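PDB 3W0K: bifunctional endomannanase/endoglucanase from Caldanaerobius polysaccharolyticus, which probably hydrolyses internal beta-1,4 linkages of mannans and cellulose-type glucans, as a glycoside hydrolase family 5 enzyme. Local coordinates for residues K2-E16 with F36-R50. Sequence-based numbering, arbitrary orientation.
Sequences KKYGFNFQWMYVWEE and FNFVRIPVDYRFWTR
The Phe47 ring is sandwiched: Met11 CG lies over one face, 3.7 Å from the ring centroid, and Trp14 CB over the opposite face, 3.8 Å from that centroid. Trp14, its CG anti to the backbone N (chi1 172°), turns the edge of its five-membered ring toward Phe47, planes at 82°, and takes the Arg46 carbonyl over one indole face. Phe6 sets CE2 over the centre of the Phe36 ring, an edge-to-face pair. Arg46 grips Asp44 side-on through NE and NH2, while Asp44 OD2 also accepts Trp14 N from above the carboxylate plane at 2.9 Å. With an alanine at Asp44, Trp14 N would probably lose its acceptor and the Arg46 guanidinium, deprived of its carboxylate mate, could turn. Asn7 OD1 receives Arg40 NH1 at 2.9 Å, in the guanidinium plane; Arg40 also forms salt bridges with Glu258 and Asp133. A water bridges Phe8 O, Met11 N and Pro42 O where the two backbones part. Strands 4-7 and 38-44 run parallel, their axes 4.7 Å apart at closest approach, as neighbours in the eight-stranded TIM barrel; helix 25-33 makes the beta-alpha-beta crossover and covers Phe6, Phe36 and Val39 through Leu31, while helix 62-74 packs on Met11.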
ATOM      1  N   LYS A   2     -10.828   2.050 -13.028  1.00 19.44           N
ATOM      2  CA  LYS A   2     -10.321   1.965 -11.664  1.00 15.81           C
ATOM      3  C   LYS A   2      -9.205   0.930 -11.562  1.00 13.78           C
ATOM      4  O   LYS A   2      -9.157  -0.028 -12.339  1.00 13.44           O
ATOM      5  CB  LYS A   2     -11.449   1.626 -10.686  1.00 17.34           C
ATOM      6  CG  LYS A   2     -12.620   2.594 -10.725  1.00 20.24           C
ATOM      7  CD  LYS A   2     -12.187   4.018 -10.440  1.00 21.62           C
ATOM      8  CE  LYS A   2     -13.348   4.980 -10.622  1.00 22.87           C
ATOM      9  NZ  LYS A   2     -12.944   6.387 -10.351  1.00 26.75           N
ATOM     10  N   LYS A   3      -8.311   1.136 -10.601  1.00 10.60           N
ATOM     11  CA  LYS A   3      -7.171   0.250 -10.393  1.00 10.44           C
ATOM     12  C   LYS A   3      -7.441  -0.860  -9.387  1.00 10.29           C
ATOM     13  O   LYS A   3      -7.732  -0.595  -8.217  1.00  9.49           O
ATOM     14  CB  LYS A   3      -5.957   1.072  -9.956  1.00 11.37           C
ATOM     15  CG  LYS A   3      -5.423   1.973 -11.053  1.00 11.95           C
ATOM     16  CD  LYS A   3      -4.449   3.002 -10.512  1.00 12.78           C
ATOM     17  CE  LYS A   3      -3.801   3.785 -11.644  1.00 13.69           C
ATOM     18  NZ  LYS A   3      -4.798   4.515 -12.477  1.00 19.28           N
ATOM     19  N   TYR A   4      -7.316  -2.103  -9.845  1.00  9.62           N
ATOM     20  CA  TYR A   4      -7.539  -3.272  -8.998  1.00 10.25           C
ATOM     21  C   TYR A   4      -6.358  -4.215  -9.105  1.00 10.22           C
ATOM     22  O   TYR A   4      -5.970  -4.621 -10.201  1.00  9.49           O
ATOM     23  CB  TYR A   4      -8.804  -4.016  -9.427  1.00 10.62           C
ATOM     24  CG  TYR A   4     -10.044  -3.171  -9.378  1.00 10.74           C
ATOM     25  CD1 TYR A   4     -10.673  -2.897  -8.168  1.00 10.10           C
ATOM     26  CD2 TYR A   4     -10.582  -2.630 -10.543  1.00 10.63           C
ATOM     27  CE1 TYR A   4     -11.814  -2.100  -8.117  1.00 11.12           C
ATOM     28  CE2 TYR A   4     -11.718  -1.834 -10.505  1.00 11.35           C
ATOM     29  CZ  TYR A   4     -12.327  -1.574  -9.292  1.00 12.91           C
ATOM     30  OH  TYR A   4     -13.452  -0.791  -9.261  1.00 14.22           O
ATOM     31  N   GLY A   5      -5.794  -4.590  -7.966  1.00  9.66           N
ATOM     32  CA  GLY A   5      -4.660  -5.481  -8.020  1.00  9.90           C
ATOM     33  C   GLY A   5      -4.127  -5.981  -6.702  1.00  9.08           C
ATOM     34  O   GLY A   5      -4.872  -6.203  -5.742  1.00  9.33           O
ATOM     35  N   PHE A   6      -2.808  -6.144  -6.670  1.00  8.35           N
ATOM     36  CA  PHE A   6      -2.118  -6.673  -5.506  1.00  8.72           C
ATOM     37  C   PHE A   6      -0.779  -6.000  -5.267  1.00  8.53           C
ATOM     38  O   PHE A   6      -0.185  -5.413  -6.179  1.00  9.66           O
ATOM     39  CB  PHE A   6      -1.815  -8.166  -5.722  1.00  9.49           C
ATOM     40  CG  PHE A   6      -3.030  -9.020  -5.936  1.00  9.60           C
ATOM     41  CD1 PHE A   6      -3.590  -9.724  -4.876  1.00 10.28           C
ATOM     42  CD2 PHE A   6      -3.620  -9.113  -7.191  1.00 10.40           C
ATOM     43  CE1 PHE A   6      -4.725 -10.507  -5.064  1.00 10.45           C
ATOM     44  CE2 PHE A   6      -4.758  -9.893  -7.394  1.00 10.65           C
ATOM     45  CZ  PHE A   6      -5.312 -10.593  -6.324  1.00 11.31           C
ATOM     46  N   ASN A   7      -0.318  -6.080  -4.025  1.00  8.66           N
ATOM     47  CA  ASN A   7       1.002  -5.581  -3.670  1.00  9.18           C
ATOM     48  C   ASN A   7       1.918  -6.800  -3.810  1.00  9.96           C
ATOM     49  O   ASN A   7       1.493  -7.934  -3.557  1.00  9.60           O
ATOM     50  CB  ASN A   7       1.061  -5.135  -2.206  1.00  8.27           C
ATOM     51  CG  ASN A   7       0.428  -3.787  -1.965  1.00  9.70           C
ATOM     52  OD1 ASN A   7       1.128  -2.797  -1.756  1.00  8.78           O
ATOM     53  ND2 ASN A   7      -0.901  -3.750  -1.911  1.00  9.79           N
ATOM     54  N   PHE A   8       3.152  -6.572  -4.244  1.00  8.82           N
ATOM     55  CA  PHE A   8       4.139  -7.637  -4.366  1.00  9.27           C
ATOM     56  C   PHE A   8       5.362  -7.205  -3.577  1.00  9.43           C
ATOM     57  O   PHE A   8       5.777  -6.049  -3.641  1.00  8.99           O
ATOM     58  CB  PHE A   8       4.476  -7.933  -5.828  1.00  9.64           C
ATOM     59  CG  PHE A   8       3.450  -8.792  -6.516  1.00  8.42           C
ATOM     60  CD1 PHE A   8       3.424 -10.167  -6.304  1.00 10.60           C
ATOM     61  CD2 PHE A   8       2.497  -8.222  -7.356  1.00  9.81           C
ATOM     62  CE1 PHE A   8       2.464 -10.965  -6.919  1.00 10.02           C
ATOM     63  CE2 PHE A   8       1.531  -9.008  -7.977  1.00 10.09           C
ATOM     64  CZ  PHE A   8       1.516 -10.387  -7.756  1.00  9.60           C
ATOM     65  N   GLN A   9       5.919  -8.146  -2.822  1.00  8.80           N
ATOM     66  CA  GLN A   9       7.049  -7.891  -1.945  1.00  9.30           C
ATOM     67  C   GLN A   9       8.431  -8.280  -2.488  1.00  9.44           C
ATOM     68  O   GLN A   9       9.343  -8.596  -1.716  1.00 10.63           O
ATOM     69  CB  GLN A   9       6.773  -8.583  -0.601  1.00 10.47           C
ATOM     70  CG  GLN A   9       5.600  -7.979   0.213  1.00 10.16           C
ATOM     71  CD  GLN A   9       4.210  -8.230  -0.381  1.00 10.80           C
ATOM     72  OE1 GLN A   9       3.357  -7.335  -0.394  1.00 13.56           O
ATOM     73  NE2 GLN A   9       3.968  -9.448  -0.839  1.00  7.10           N
ATOM     74  N   TRP A  10       8.604  -8.161  -3.802  1.00  9.28           N
ATOM     75  CA  TRP A  10       9.858  -8.521  -4.468  1.00  9.60           C
ATOM     76  C   TRP A  10      11.107  -7.781  -3.982  1.00 10.42           C
ATOM     77  O   TRP A  10      12.204  -8.334  -4.017  1.00 11.24           O
ATOM     78  CB  TRP A  10       9.717  -8.353  -5.981  1.00  9.55           C
ATOM     79  CG  TRP A  10       8.529  -9.069  -6.565  1.00  9.84           C
ATOM     80  CD1 TRP A  10       7.966 -10.233  -6.122  1.00 10.75           C
ATOM     81  CD2 TRP A  10       7.761  -8.659  -7.701  1.00 11.00           C
ATOM     82  NE1 TRP A  10       6.894 -10.573  -6.914  1.00 11.01           N
ATOM     83  CE2 TRP A  10       6.747  -9.624  -7.891  1.00 11.47           C
ATOM     84  CE3 TRP A  10       7.832  -7.569  -8.579  1.00 11.39           C
ATOM     85  CZ2 TRP A  10       5.809  -9.532  -8.924  1.00 11.44           C
ATOM     86  CZ3 TRP A  10       6.899  -7.477  -9.608  1.00 11.54           C
ATOM     87  CH2 TRP A  10       5.901  -8.454  -9.770  1.00 11.79           C
ATOM     88  N   MET A  11      10.940  -6.539  -3.529  1.00 10.19           N
ATOM     89  CA  MET A  11      12.062  -5.730  -3.037  1.00 10.67           C
ATOM     90  C   MET A  11      11.587  -5.011  -1.772  1.00 10.66           C
ATOM     91  O   MET A  11      11.982  -3.879  -1.478  1.00 10.13           O
ATOM     92  CB  MET A  11      12.480  -4.714  -4.111  1.00 13.09           C
ATOM     93  CG  MET A  11      13.819  -4.036  -3.853  1.00 13.63           C
ATOM     94  SD  MET A  11      14.232  -2.723  -5.037  1.00 19.41           S
ATOM     95  CE  MET A  11      14.263  -3.634  -6.502  1.00 15.33           C
ATOM     96  N   TYR A  12      10.797  -5.736  -0.991  1.00  9.54           N
ATOM     97  CA  TYR A  12      10.173  -5.236   0.229  1.00  9.37           C
ATOM     98  C   TYR A  12      11.059  -4.966   1.448  1.00  8.97           C
ATOM     99  O   TYR A  12      10.971  -3.894   2.048  1.00 10.76           O
ATOM    100  CB  TYR A  12       9.033  -6.192   0.594  1.00  9.08           C
ATOM    101  CG  TYR A  12       8.204  -5.796   1.784  1.00  9.59           C
ATOM    102  CD1 TYR A  12       7.673  -4.513   1.898  1.00  8.86           C
ATOM    103  CD2 TYR A  12       7.929  -6.717   2.791  1.00 10.38           C
ATOM    104  CE1 TYR A  12       6.892  -4.159   2.983  1.00  9.58           C
ATOM    105  CE2 TYR A  12       7.142  -6.374   3.883  1.00  9.35           C
ATOM    106  CZ  TYR A  12       6.628  -5.092   3.974  1.00 11.47           C
ATOM    107  OH  TYR A  12       5.863  -4.741   5.060  1.00 12.09           O
ATOM    108  N   VAL A  13      11.872  -5.941   1.839  1.00 11.53           N
ATOM    109  CA  VAL A  13      12.745  -5.782   3.001  1.00 11.75           C
ATOM    110  C   VAL A  13      14.159  -6.258   2.692  1.00 12.32           C
ATOM    111  O   VAL A  13      14.366  -7.393   2.259  1.00 13.36           O
ATOM    112  CB  VAL A  13      12.201  -6.556   4.235  1.00 12.46           C
ATOM    113  CG1 VAL A  13      13.190  -6.475   5.393  1.00 12.75           C
ATOM    114  CG2 VAL A  13      10.862  -5.979   4.675  1.00 13.48           C
ATOM    115  N   TRP A  14      15.125  -5.372   2.906  1.00 12.31           N
ATOM    116  CA  TRP A  14      16.520  -5.691   2.654  1.00 14.19           C
ATOM    117  C   TRP A  14      17.180  -6.350   3.855  1.00 14.42           C
ATOM    118  O   TRP A  14      16.813  -6.100   5.004  1.00 15.30           O
ATOM    119  CB  TRP A  14      17.299  -4.425   2.271  1.00 13.09           C
ATOM    120  CG  TRP A  14      18.794  -4.629   2.166  1.00 14.50           C
ATOM    121  CD1 TRP A  14      19.489  -5.072   1.077  1.00 14.20           C
ATOM    122  CD2 TRP A  14      19.764  -4.415   3.201  1.00 14.84           C
ATOM    123  NE1 TRP A  14      20.830  -5.150   1.370  1.00 14.77           N
ATOM    124  CE2 TRP A  14      21.026  -4.753   2.666  1.00 15.36           C
ATOM    125  CE3 TRP A  14      19.688  -3.974   4.530  1.00 15.32           C
ATOM    126  CZ2 TRP A  14      22.206  -4.663   3.416  1.00 15.34           C
ATOM    127  CZ3 TRP A  14      20.863  -3.886   5.276  1.00 16.69           C
ATOM    128  CH2 TRP A  14      22.103  -4.230   4.713  1.00 15.12           C
ATOM    129  N   GLU A  15      18.157  -7.199   3.553  1.00 15.93           N
ATOM    130  CA  GLU A  15      18.969  -7.908   4.532  1.00 17.82           C
ATOM    131  C   GLU A  15      20.324  -8.027   3.838  1.00 18.83           C
ATOM    132  O   GLU A  15      20.381  -8.120   2.610  1.00 18.81           O
ATOM    133  CB  GLU A  15      18.395  -9.293   4.811  1.00 19.59           C
ATOM    134  N   GLU A  16      21.408  -7.998   4.608  1.00 20.36           N
ATOM    135  CA  GLU A  16      22.745  -8.106   4.028  1.00 22.44           C
ATOM    136  C   GLU A  16      22.870  -9.369   3.176  1.00 22.09           C
ATOM    137  O   GLU A  16      22.583 -10.473   3.644  1.00 23.07           O
ATOM    138  CB  GLU A  16      23.809  -8.101   5.133  1.00 23.67           C
ATOM    139  CG  GLU A  16      25.255  -8.171   4.633  1.00 27.30           C
ATOM    140  CD  GLU A  16      25.652  -6.988   3.762  1.00 28.32           C
ATOM    141  OE1 GLU A  16      26.219  -7.218   2.674  1.00 30.87           O
ATOM    142  OE2 GLU A  16      25.410  -5.830   4.167  1.00 31.02           O
ATOM    143  N   PHE A  36      -7.214  -8.093 -13.415  1.00 11.41           N
ATOM    144  CA  PHE A  36      -6.557  -7.124 -12.537  1.00 11.31           C
ATOM    145  C   PHE A  36      -5.624  -6.280 -13.399  1.00 11.84           C
ATOM    146  O   PHE A  36      -5.075  -6.770 -14.387  1.00 13.58           O
ATOM    147  CB  PHE A  36      -5.802  -7.830 -11.410  1.00 11.58           C
ATOM    148  CG  PHE A  36      -6.701  -8.563 -10.454  1.00 13.87           C
ATOM    149  CD1 PHE A  36      -7.291  -7.897  -9.384  1.00 13.55           C
ATOM    150  CD2 PHE A  36      -6.970  -9.917 -10.631  1.00 14.16           C
ATOM    151  CE1 PHE A  36      -8.135  -8.568  -8.500  1.00 15.39           C
ATOM    152  CE2 PHE A  36      -7.813 -10.597  -9.754  1.00 15.76           C
ATOM    153  CZ  PHE A  36      -8.397  -9.923  -8.687  1.00 15.75           C
ATOM    154  N   ASN A  37      -5.443  -5.018 -13.022  1.00 10.54           N
ATOM    155  CA  ASN A  37      -4.624  -4.097 -13.809  1.00 10.93           C
ATOM    156  C   ASN A  37      -3.719  -3.210 -12.963  1.00 11.35           C
ATOM    157  O   ASN A  37      -3.254  -2.166 -13.432  1.00 10.20           O
ATOM    158  CB  ASN A  37      -5.562  -3.191 -14.607  1.00 10.96           C
ATOM    159  CG  ASN A  37      -6.506  -2.392 -13.711  1.00 13.46           C
ATOM    160  OD1 ASN A  37      -6.331  -2.342 -12.490  1.00 10.90           O
ATOM    161  ND2 ASN A  37      -7.514  -1.775 -14.314  1.00 16.45           N
ATOM    162  N   PHE A  38      -3.444  -3.633 -11.737  1.00  9.72           N
ATOM    163  CA  PHE A  38      -2.644  -2.818 -10.835  1.00  9.75           C
ATOM    164  C   PHE A  38      -1.725  -3.628  -9.939  1.00  9.53           C
ATOM    165  O   PHE A  38      -2.108  -4.666  -9.403  1.00  9.68           O
ATOM    166  CB  PHE A  38      -3.598  -1.968  -9.980  1.00  8.74           C
ATOM    167  CG  PHE A  38      -2.917  -1.115  -8.940  1.00  8.73           C
ATOM    168  CD1 PHE A  38      -2.490   0.170  -9.253  1.00  9.90           C
ATOM    169  CD2 PHE A  38      -2.752  -1.577  -7.635  1.00  8.84           C
ATOM    170  CE1 PHE A  38      -1.910   0.989  -8.277  1.00 10.29           C
ATOM    171  CE2 PHE A  38      -2.176  -0.768  -6.656  1.00  9.82           C
ATOM    172  CZ  PHE A  38      -1.755   0.519  -6.981  1.00  9.20           C
ATOM    173  N   VAL A  39      -0.500  -3.134  -9.791  1.00  8.33           N
ATOM    174  CA  VAL A  39       0.499  -3.755  -8.937  1.00 10.25           C
ATOM    175  C   VAL A  39       1.210  -2.653  -8.161  1.00 10.11           C
ATOM    176  O   VAL A  39       1.606  -1.641  -8.737  1.00 11.80           O
ATOM    177  CB  VAL A  39       1.532  -4.564  -9.769  1.00 11.00           C
ATOM    178  CG1 VAL A  39       2.821  -4.769  -8.998  1.00 14.15           C
ATOM    179  CG2 VAL A  39       0.952  -5.918 -10.130  1.00 10.54           C
ATOM    180  N   ARG A  40       1.271  -2.806  -6.841  1.00  9.49           N
ATOM    181  CA  ARG A  40       1.976  -1.845  -6.003  1.00  8.62           C
ATOM    182  C   ARG A  40       3.249  -2.544  -5.551  1.00  8.69           C
ATOM    183  O   ARG A  40       3.216  -3.704  -5.132  1.00  8.95           O
ATOM    184  CB  ARG A  40       1.136  -1.418  -4.797  1.00  8.70           C
ATOM    185  CG  ARG A  40       1.853  -0.431  -3.866  1.00  8.81           C
ATOM    186  CD  ARG A  40       0.879   0.162  -2.872  1.00  7.05           C
ATOM    187  NE  ARG A  40       1.485   1.116  -1.938  1.00  8.08           N
ATOM    188  CZ  ARG A  40       1.858   0.824  -0.695  1.00  7.08           C
ATOM    189  NH1 ARG A  40       1.723  -0.407  -0.228  1.00  9.16           N
ATOM    190  NH2 ARG A  40       2.231   1.798   0.132  1.00  7.67           N
ATOM    191  N   ILE A  41       4.373  -1.847  -5.675  1.00  8.24           N
ATOM    192  CA  ILE A  41       5.666  -2.401  -5.306  1.00  8.32           C
ATOM    193  C   ILE A  41       6.319  -1.595  -4.181  1.00  7.93           C
ATOM    194  O   ILE A  41       6.987  -0.591  -4.437  1.00  8.61           O
ATOM    195  CB  ILE A  41       6.625  -2.427  -6.529  1.00  8.96           C
ATOM    196  CG1 ILE A  41       5.974  -3.160  -7.709  1.00 10.58           C
ATOM    197  CG2 ILE A  41       7.937  -3.117  -6.161  1.00 10.93           C
ATOM    198  CD1 ILE A  41       5.782  -4.642  -7.485  1.00 14.03           C
ATOM    199  N   PRO A  42       6.089  -1.993  -2.918  1.00  7.70           N
ATOM    200  CA  PRO A  42       6.673  -1.296  -1.763  1.00  7.71           C
ATOM    201  C   PRO A  42       8.128  -1.744  -1.611  1.00  7.97           C
ATOM    202  O   PRO A  42       8.394  -2.931  -1.434  1.00  9.05           O
ATOM    203  CB  PRO A  42       5.800  -1.774  -0.602  1.00  8.82           C
ATOM    204  CG  PRO A  42       5.425  -3.172  -1.019  1.00 10.25           C
ATOM    205  CD  PRO A  42       5.107  -3.006  -2.486  1.00  9.31           C
ATOM    206  N   VAL A  43       9.064  -0.800  -1.682  1.00  8.09           N
ATOM    207  CA  VAL A  43      10.482  -1.149  -1.600  1.00  8.51           C
ATOM    208  C   VAL A  43      11.261  -0.560  -0.424  1.00  9.68           C
ATOM    209  O   VAL A  43      10.852   0.430   0.180  1.00 10.69           O
ATOM    210  CB  VAL A  43      11.224  -0.816  -2.928  1.00  8.72           C
ATOM    211  CG1 VAL A  43      10.495  -1.445  -4.112  1.00  9.90           C
ATOM    212  CG2 VAL A  43      11.349   0.690  -3.123  1.00  9.48           C
ATOM    213  N   ASP A  44      12.396  -1.193  -0.130  1.00  9.24           N
ATOM    214  CA  ASP A  44      13.305  -0.808   0.952  1.00  9.31           C
ATOM    215  C   ASP A  44      14.507  -0.123   0.288  1.00  9.12           C
ATOM    216  O   ASP A  44      15.240  -0.757  -0.472  1.00  9.08           O
ATOM    217  CB  ASP A  44      13.747  -2.090   1.682  1.00  9.71           C
ATOM    218  CG  ASP A  44      14.577  -1.828   2.928  1.00  9.63           C
ATOM    219  OD1 ASP A  44      15.243  -0.780   3.033  1.00  9.96           O
ATOM    220  OD2 ASP A  44      14.575  -2.710   3.809  1.00 10.93           O
ATOM    221  N   TYR A  45      14.714   1.161   0.584  1.00  9.29           N
ATOM    222  CA  TYR A  45      15.818   1.915  -0.017  1.00  9.89           C
ATOM    223  C   TYR A  45      17.205   1.347   0.282  1.00 10.29           C
ATOM    224  O   TYR A  45      18.170   1.671  -0.413  1.00  9.56           O
ATOM    225  CB  TYR A  45      15.754   3.401   0.379  1.00  9.35           C
ATOM    226  CG  TYR A  45      16.347   3.735   1.731  1.00 10.97           C
ATOM    227  CD1 TYR A  45      17.652   4.213   1.837  1.00 11.48           C
ATOM    228  CD2 TYR A  45      15.608   3.580   2.900  1.00 10.25           C
ATOM    229  CE1 TYR A  45      18.212   4.526   3.074  1.00 12.13           C
ATOM    230  CE2 TYR A  45      16.156   3.893   4.146  1.00 10.09           C
ATOM    231  CZ  TYR A  45      17.459   4.364   4.223  1.00 11.75           C
ATOM    232  OH  TYR A  45      18.015   4.675   5.442  1.00 12.34           O
ATOM    233  N   ARG A  46      17.307   0.501   1.306  1.00 10.73           N
ATOM    234  CA  ARG A  46      18.594  -0.093   1.663  1.00 10.16           C
ATOM    235  C   ARG A  46      19.099  -1.079   0.610  1.00 11.29           C
ATOM    236  O   ARG A  46      20.272  -1.460   0.619  1.00 12.03           O
ATOM    237  CB  ARG A  46      18.526  -0.753   3.040  1.00 11.80           C
ATOM    238  CG  ARG A  46      18.335   0.238   4.174  1.00 12.38           C
ATOM    239  CD  ARG A  46      18.246  -0.484   5.499  1.00 12.00           C
ATOM    240  NE  ARG A  46      17.126  -1.420   5.504  1.00 12.46           N
ATOM    241  CZ  ARG A  46      16.925  -2.348   6.432  1.00 12.93           C
ATOM    242  NH1 ARG A  46      17.773  -2.475   7.446  1.00 16.20           N
ATOM    243  NH2 ARG A  46      15.872  -3.147   6.347  1.00 14.62           N
ATOM    244  N   PHE A  47      18.219  -1.492  -0.301  1.00 10.60           N
ATOM    245  CA  PHE A  47      18.633  -2.393  -1.372  1.00 10.76           C
ATOM    246  C   PHE A  47      19.644  -1.699  -2.288  1.00 11.34           C
ATOM    247  O   PHE A  47      20.439  -2.363  -2.950  1.00 12.14           O
ATOM    248  CB  PHE A  47      17.432  -2.860  -2.201  1.00 10.74           C
ATOM    249  CG  PHE A  47      16.785  -4.116  -1.687  1.00 10.56           C
ATOM    250  CD1 PHE A  47      17.380  -5.356  -1.895  1.00 10.98           C
ATOM    251  CD2 PHE A  47      15.561  -4.065  -1.026  1.00 10.72           C
ATOM    252  CE1 PHE A  47      16.763  -6.531  -1.454  1.00 11.13           C
ATOM    253  CE2 PHE A  47      14.936  -5.232  -0.583  1.00  9.81           C
ATOM    254  CZ  PHE A  47      15.539  -6.468  -0.798  1.00 11.66           C
ATOM    255  N   TRP A  48      19.619  -0.367  -2.314  1.00 10.56           N
ATOM    256  CA  TRP A  48      20.536   0.394  -3.161  1.00 11.21           C
ATOM    257  C   TRP A  48      21.301   1.472  -2.399  1.00 12.81           C
ATOM    258  O   TRP A  48      22.055   2.244  -2.995  1.00 12.46           O
ATOM    259  CB  TRP A  48      19.775   1.029  -4.337  1.00 12.12           C
ATOM    260  CG  TRP A  48      18.765   2.085  -3.943  1.00 10.90           C
ATOM    261  CD1 TRP A  48      19.025   3.392  -3.641  1.00 11.14           C
ATOM    262  CD2 TRP A  48      17.341   1.932  -3.855  1.00 10.47           C
ATOM    263  NE1 TRP A  48      17.860   4.060  -3.373  1.00 11.59           N
ATOM    264  CE2 TRP A  48      16.809   3.190  -3.499  1.00 10.71           C
ATOM    265  CE3 TRP A  48      16.465   0.856  -4.047  1.00 10.71           C
ATOM    266  CZ2 TRP A  48      15.436   3.405  -3.331  1.00 11.12           C
ATOM    267  CZ3 TRP A  48      15.100   1.068  -3.881  1.00  9.56           C
ATOM    268  CH2 TRP A  48      14.601   2.336  -3.527  1.00  9.64           C
ATOM    269  N   THR A  49      21.119   1.514  -1.082  1.00 12.97           N
ATOM    270  CA  THR A  49      21.780   2.518  -0.253  1.00 13.02           C
ATOM    271  C   THR A  49      22.500   1.869   0.917  1.00 13.95           C
ATOM    272  O   THR A  49      21.886   1.172   1.725  1.00 14.66           O
ATOM    273  CB  THR A  49      20.757   3.516   0.320  1.00 12.79           C
ATOM    274  OG1 THR A  49      19.911   3.996  -0.730  1.00 12.09           O
ATOM    275  CG2 THR A  49      21.464   4.696   0.983  1.00 12.63           C
ATOM    276  N   ARG A  50      23.800   2.126   1.020  1.00 13.05           N
ATOM    277  CA  ARG A  50      24.593   1.561   2.099  1.00 14.07           C
ATOM    278  C   ARG A  50      24.869   2.579   3.198  1.00 13.25           C
ATOM    279  O   ARG A  50      25.228   3.722   2.924  1.00 12.04           O
ATOM    280  CB  ARG A  50      25.916   1.007   1.555  1.00 17.62           C
ATOM    281  CG  ARG A  50      26.748   0.273   2.598  1.00 23.81           C
ATOM    282  CD  ARG A  50      27.682  -0.748   1.959  1.00 29.17           C
ATOM    283  NE  ARG A  50      26.950  -1.823   1.289  1.00 34.73           N
ATOM    284  CZ  ARG A  50      26.357  -2.841   1.912  1.00 35.93           C
ATOM    285  NH1 ARG A  50      26.401  -2.938   3.235  1.00 37.17           N
ATOM    286  NH2 ARG A  50      25.719  -3.767   1.209  1.00 37.91           N
TER
HETATM  287  O   HOH W   1       8.434  -5.076  -3.223  1.00  9.85           O